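Local structure of heavy metal cation tricomponent efflux pump ZneA(CzcA-like) (Cupriavidus metallidurans, 4K0J) at residues 437-451 against 465-477. The protein probably exports zinc ions in exchange for protons, as the inner-membrane RND transporter of a tricomponent heavy-metal efflux system. Residues are numbered along the deposited sequence; the frame is centred on the assembly and turned at random.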
loop_
_atom_site.group_PDB
_atom_site.type_symbol
_atom_site.label_atom_id
_atom_site.label_comp_id
_atom_site.label_asym_id
_atom_site.label_seq_id
_atom_site.Cartn_x
_atom_site.Cartn_y
_atom_site.Cartn_z
ATOM N N PHE C 437 -22.686 -21.354 32.345
ATOM C CA PHE C 437 -22.673 -20.385 31.259
ATOM C C PHE C 437 -22.070 -19.077 31.762
ATOM O O PHE C 437 -21.155 -18.521 31.146
ATOM C CB PHE C 437 -24.083 -20.149 30.710
ATOM C CG PHE C 437 -24.109 -19.387 29.413
ATOM C CD1 PHE C 437 -24.033 -20.054 28.202
ATOM C CD2 PHE C 437 -24.210 -18.006 29.405
ATOM C CE1 PHE C 437 -24.055 -19.358 27.007
ATOM C CE2 PHE C 437 -24.232 -17.305 28.215
ATOM C CZ PHE C 437 -24.155 -17.981 27.015
ATOM N N PHE C 438 -22.561 -18.599 32.900
ATOM C CA PHE C 438 -22.052 -17.343 33.438
ATOM C C PHE C 438 -20.641 -17.470 34.009
ATOM O O PHE C 438 -19.835 -16.558 33.872
ATOM C CB PHE C 438 -23.025 -16.726 34.445
ATOM C CG PHE C 438 -24.201 -16.048 33.800
ATOM C CD1 PHE C 438 -24.318 -16.009 32.419
ATOM C CD2 PHE C 438 -25.177 -15.437 34.565
ATOM C CE1 PHE C 438 -25.393 -15.384 31.816
ATOM C CE2 PHE C 438 -26.253 -14.809 33.969
ATOM C CZ PHE C 438 -26.362 -14.783 32.592
ATOM N N GLY C 439 -20.338 -18.606 34.628
ATOM C CA GLY C 439 -19.001 -18.845 35.140
ATOM C C GLY C 439 -17.953 -18.877 34.038
ATOM O O GLY C 439 -16.862 -18.320 34.183
ATOM N N MET C 440 -18.289 -19.522 32.926
ATOM C CA MET C 440 -17.365 -19.639 31.802
ATOM C C MET C 440 -17.284 -18.348 30.982
ATOM O O MET C 440 -16.230 -18.020 30.437
ATOM C CB MET C 440 -17.723 -20.837 30.916
ATOM C CG MET C 440 -17.646 -22.186 31.633
ATOM S SD MET C 440 -15.989 -22.869 31.809
ATOM C CE MET C 440 -15.857 -23.832 30.303
ATOM N N ILE C 441 -18.383 -17.605 30.894
ATOM C CA ILE C 441 -18.300 -16.298 30.249
ATOM C C ILE C 441 -17.508 -15.349 31.147
ATOM O O ILE C 441 -16.947 -14.360 30.682
ATOM C CB ILE C 441 -19.684 -15.699 29.899
ATOM C CG1 ILE C 441 -19.537 -14.619 28.822
ATOM C CG2 ILE C 441 -20.369 -15.132 31.132
ATOM C CD1 ILE C 441 -20.815 -13.859 28.534
ATOM N N VAL C 442 -17.459 -15.667 32.438
ATOM C CA VAL C 442 -16.642 -14.910 33.375
ATOM C C VAL C 442 -15.168 -15.259 33.205
ATOM O O VAL C 442 -14.317 -14.377 33.223
ATOM C CB VAL C 442 -17.092 -15.114 34.842
ATOM C CG1 VAL C 442 -15.957 -14.818 35.805
ATOM C CG2 VAL C 442 -18.280 -14.219 35.152
ATOM N N ILE C 443 -14.857 -16.539 33.022
ATOM C CA ILE C 443 -13.462 -16.909 32.802
ATOM C C ILE C 443 -12.985 -16.413 31.432
ATOM O O ILE C 443 -11.794 -16.164 31.226
ATOM C CB ILE C 443 -13.209 -18.427 32.976
ATOM C CG1 ILE C 443 -11.711 -18.717 33.062
ATOM C CG2 ILE C 443 -13.809 -19.216 31.843
ATOM C CD1 ILE C 443 -11.386 -20.186 33.196
ATOM N N ILE C 444 -13.928 -16.242 30.508
ATOM C CA ILE C 444 -13.617 -15.674 29.198
ATOM C C ILE C 444 -13.417 -14.159 29.269
ATOM O O ILE C 444 -12.478 -13.624 28.682
ATOM C CB ILE C 444 -14.692 -16.029 28.151
ATOM C CG1 ILE C 444 -14.333 -17.345 27.462
ATOM C CG2 ILE C 444 -14.824 -14.935 27.109
ATOM C CD1 ILE C 444 -15.306 -17.756 26.374
ATOM N N THR C 445 -14.289 -13.472 30.000
ATOM C CA THR C 445 -14.156 -12.030 30.168
ATOM C C THR C 445 -12.928 -11.707 31.015
ATOM O O THR C 445 -12.405 -10.596 30.962
ATOM C CB THR C 445 -15.408 -11.394 30.811
ATOM O OG1 THR C 445 -15.446 -9.997 30.504
ATOM C CG2 THR C 445 -15.391 -11.559 32.318
ATOM N N ALA C 446 -12.468 -12.687 31.787
ATOM C CA ALA C 446 -11.297 -12.506 32.633
ATOM C C ALA C 446 -10.040 -12.777 31.829
ATOM O O ALA C 446 -9.040 -12.078 31.968
ATOM C CB ALA C 446 -11.362 -13.420 33.843
ATOM N N TYR C 447 -10.097 -13.799 30.984
ATOM C CA TYR C 447 -8.994 -14.097 30.082
ATOM C C TYR C 447 -8.898 -13.022 29.008
ATOM O O TYR C 447 -7.890 -12.914 28.316
ATOM C CB TYR C 447 -9.207 -15.454 29.419
ATOM C CG TYR C 447 -8.226 -16.518 29.840
ATOM C CD1 TYR C 447 -6.920 -16.501 29.382
ATOM C CD2 TYR C 447 -8.612 -17.555 30.681
ATOM C CE1 TYR C 447 -6.017 -17.481 29.756
ATOM C CE2 TYR C 447 -7.717 -18.540 31.061
ATOM C CZ TYR C 447 -6.421 -18.497 30.593
ATOM O OH TYR C 447 -5.522 -19.471 30.961
ATOM N N LEU C 448 -9.959 -12.232 28.881
ATOM C CA LEU C 448 -10.078 -11.250 27.809
ATOM C C LEU C 448 -8.980 -10.179 27.814
ATOM O O LEU C 448 -8.208 -10.102 26.862
ATOM C CB LEU C 448 -11.484 -10.622 27.802
ATOM C CG LEU C 448 -12.011 -9.899 26.554
ATOM C CD1 LEU C 448 -11.363 -8.528 26.343
ATOM C CD2 LEU C 448 -11.850 -10.771 25.315
ATOM N N PRO C 449 -8.891 -9.358 28.877
ATOM C CA PRO C 449 -8.007 -8.193 28.757
ATOM C C PRO C 449 -6.513 -8.516 28.745
ATOM O O PRO C 449 -5.765 -7.980 29.561
ATOM C CB PRO C 449 -8.349 -7.381 30.003
ATOM C CG PRO C 449 -8.729 -8.400 31.000
ATOM C CD PRO C 449 -9.466 -9.460 30.232
ATOM N N LEU C 450 -6.085 -9.381 27.833
ATOM C CA LEU C 450 -4.665 -9.560 27.570
ATOM C C LEU C 450 -4.330 -8.788 26.308
ATOM O O LEU C 450 -3.163 -8.597 25.973
ATOM C CB LEU C 450 -4.311 -11.035 27.383
ATOM C CG LEU C 450 -4.306 -11.941 28.614
ATOM C CD1 LEU C 450 -3.775 -13.319 28.238
ATOM C CD2 LEU C 450 -3.487 -11.334 29.743
ATOM N N PHE C 451 -5.368 -8.342 25.612
ATOM C CA PHE C 451 -5.191 -7.608 24.370
ATOM C C PHE C 451 -4.866 -6.148 24.654
ATOM O O PHE C 451 -4.613 -5.367 23.734
ATOM C CB PHE C 451 -6.442 -7.717 23.502
ATOM C CG PHE C 451 -6.960 -9.120 23.366
ATOM C CD1 PHE C 451 -6.230 -10.078 22.683
ATOM C CD2 PHE C 451 -8.179 -9.479 23.915
ATOM C CE1 PHE C 451 -6.704 -11.367 22.559
ATOM C CE2 PHE C 451 -8.657 -10.767 23.795
ATOM C CZ PHE C 451 -7.920 -11.711 23.113
ATOM N N ALA C 465 -4.184 -16.054 24.347
ATOM C CA ALA C 465 -5.437 -15.407 24.711
ATOM C C ALA C 465 -6.554 -15.836 23.771
ATOM O O ALA C 465 -7.657 -16.173 24.207
ATOM C CB ALA C 465 -5.278 -13.901 24.687
ATOM N N PHE C 466 -6.253 -15.838 22.479
ATOM C CA PHE C 466 -7.232 -16.232 21.478
ATOM C C PHE C 466 -7.541 -17.720 21.544
ATOM O O PHE C 466 -8.703 -18.116 21.579
ATOM C CB PHE C 466 -6.745 -15.865 20.083
ATOM C CG PHE C 466 -6.820 -14.398 19.785
ATOM C CD1 PHE C 466 -8.045 -13.776 19.611
ATOM C CD2 PHE C 466 -5.666 -13.642 19.666
ATOM C CE1 PHE C 466 -8.120 -12.425 19.331
ATOM C CE2 PHE C 466 -5.734 -12.290 19.384
ATOM C CZ PHE C 466 -6.962 -11.681 19.216
ATOM N N ALA C 467 -6.494 -18.539 21.557
ATOM C CA ALA C 467 -6.649 -19.985 21.613
ATOM C C ALA C 467 -7.518 -20.372 22.797
ATOM O O ALA C 467 -8.460 -21.149 22.663
ATOM C CB ALA C 467 -5.293 -20.655 21.713
ATOM N N VAL C 468 -7.203 -19.801 23.952
ATOM C CA VAL C 468 -7.961 -20.052 25.168
ATOM C C VAL C 468 -9.394 -19.553 25.037
ATOM O O VAL C 468 -10.317 -20.235 25.457
ATOM C CB VAL C 468 -7.287 -19.415 26.402
ATOM C CG1 VAL C 468 -8.248 -19.363 27.576
ATOM C CG2 VAL C 468 -6.034 -20.186 26.774
ATOM N N GLY C 469 -9.581 -18.376 24.447
ATOM C CA GLY C 469 -10.921 -17.847 24.249
ATOM C C GLY C 469 -11.794 -18.787 23.432
ATOM O O GLY C 469 -12.839 -19.259 23.893
ATOM N N PHE C 470 -11.342 -19.063 22.212
ATOM C CA PHE C 470 -12.048 -19.937 21.284
ATOM C C PHE C 470 -12.307 -21.307 21.897
ATOM O O PHE C 470 -13.432 -21.803 21.863
ATOM C CB PHE C 470 -11.244 -20.101 19.992
ATOM C CG PHE C 470 -10.845 -18.802 19.358
ATOM C CD1 PHE C 470 -11.674 -17.697 19.429
ATOM C CD2 PHE C 470 -9.633 -18.688 18.696
ATOM C CE1 PHE C 470 -11.303 -16.502 18.850
ATOM C CE2 PHE C 470 -9.253 -17.496 18.114
ATOM C CZ PHE C 470 -10.087 -16.401 18.189
ATOM N N ALA C 471 -11.263 -21.910 22.460
ATOM C CA ALA C 471 -11.384 -23.230 23.065
ATOM C C ALA C 471 -12.336 -23.214 24.252
ATOM O O ALA C 471 -12.956 -24.225 24.568
ATOM C CB ALA C 471 -10.030 -23.748 23.489
ATOM N N LEU C 472 -12.445 -22.063 24.908
ATOM C CA LEU C 472 -13.321 -21.920 26.062
ATOM C C LEU C 472 -14.757 -21.908 25.581
ATOM O O LEU C 472 -15.615 -22.603 26.132
ATOM C CB LEU C 472 -13.012 -20.627 26.815
ATOM C CG LEU C 472 -13.176 -20.639 28.335
ATOM C CD1 LEU C 472 -14.635 -20.790 28.723
ATOM C CD2 LEU C 472 -12.337 -21.746 28.948
ATOM N N PHE C 473 -15.016 -21.115 24.545
ATOM C CA PHE C 473 -16.344 -21.077 23.953
ATOM C C PHE C 473 -16.716 -22.446 23.390
ATOM O O PHE C 473 -17.889 -22.818 23.354
ATOM C CB PHE C 473 -16.426 -20.013 22.861
ATOM C CG PHE C 473 -17.790 -19.882 22.254
ATOM C CD1 PHE C 473 -18.831 -19.317 22.974
ATOM C CD2 PHE C 473 -18.034 -20.328 20.967
ATOM C CE1 PHE C 473 -20.093 -19.197 22.420
ATOM C CE2 PHE C 473 -19.294 -20.210 20.407
ATOM C CZ PHE C 473 -20.325 -19.644 21.135
ATOM N N GLY C 474 -15.705 -23.192 22.957
ATOM C CA GLY C 474 -15.908 -24.543 22.474
ATOM C C GLY C 474 -16.261 -25.484 23.607
ATOM O O GLY C 474 -17.076 -26.387 23.443
ATOM N N ALA C 475 -15.643 -25.267 24.764
ATOM C CA ALA C 475 -15.923 -26.067 25.950
ATOM C C ALA C 475 -17.356 -25.824 26.392
ATOM O O ALA C 475 -18.060 -26.749 26.807
ATOM C CB ALA C 475 -14.959 -25.710 27.066
ATOM N N LEU C 476 -17.775 -24.566 26.301
ATOM C CA LEU C 476 -19.159 -24.195 26.556
ATOM C C LEU C 476 -20.091 -24.913 25.585
ATOM O O LEU C 476 -21.055 -25.556 25.992
ATOM C CB LEU C 476 -19.329 -22.683 26.415
ATOM C CG LEU C 476 -20.765 -22.163 26.418
ATOM C CD1 LEU C 476 -21.431 -22.449 27.756
ATOM C CD2 LEU C 476 -20.799 -20.677 26.096
ATOM N N LEU C 477 -19.778 -24.806 24.299
ATOM C CA LEU C 477 -20.600 -25.380 23.239
ATOM C C LEU C 477 -20.586 -26.914 23.241
ATOM O O LEU C 477 -21.372 -27.546 22.538
ATOM C CB LEU C 477 -20.134 -24.850 21.880
ATOM C CG LEU C 477 -21.070 -24.998 20.678
ATOM C CD1 LEU C 477 -22.284 -24.092 20.835
ATOM C CD2 LEU C 477 -20.336 -24.700 19.379
#
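Leu472 reaches from helix 465-477 into a pocket formed by Met440, Ile443 and Ile444, and each of its side-chain carbons has a partner there. Its CB lies 3.6 Å from Ile444 CG1, and the two side chains run alongside each other, pointing opposite ways. CG touches the same Ile444 CG1 and also faces Ile443 CG2. At the branch the methyls diverge: CD1 packs 3.6 Å from Met440 CE and also meets Ile443 CG2 and the carbonyl O of Met440, whereas CD2 has a looser contact with Ile443 CG2. The Met440 chain is bent at chi2 and chi3, folding the thioether so that CE also meets Ala475 CB, at 3.8 Å.

Toward the Ala465 end, Tyr447 and Val468 form a CH-pi contact. Val468 CG1 stands 3.4 Å from the ring centroid and only 1° off the ring normal, thus almost equidistant from the ring carbons. Phe451, in the loop that follows the Pro449 turn, places its CE1 over one face of the Phe466 ring, 3.4 Å from Phe466 CZ, with the planes inclined at 40°. Ala465 CB fits beside the Phe451 ring and Leu450 CD1. At the Phe437 end, both methyls of Leu476 lie against Phe437, CD1 being 3.6 Å from Phe437 CD1.

The side-chain contacts are apolar, joining two antiparallel helices (170°) with axes 9.9 Å apart, both in predicted transmembrane spans. Helix 365-379 packs against the 465-477 side through Ala467, Phe470 and Ala471, while helices 848-873 and 911-939 contact the 437-451 side, placing the pair within the transmembrane helix bundle of one subunit.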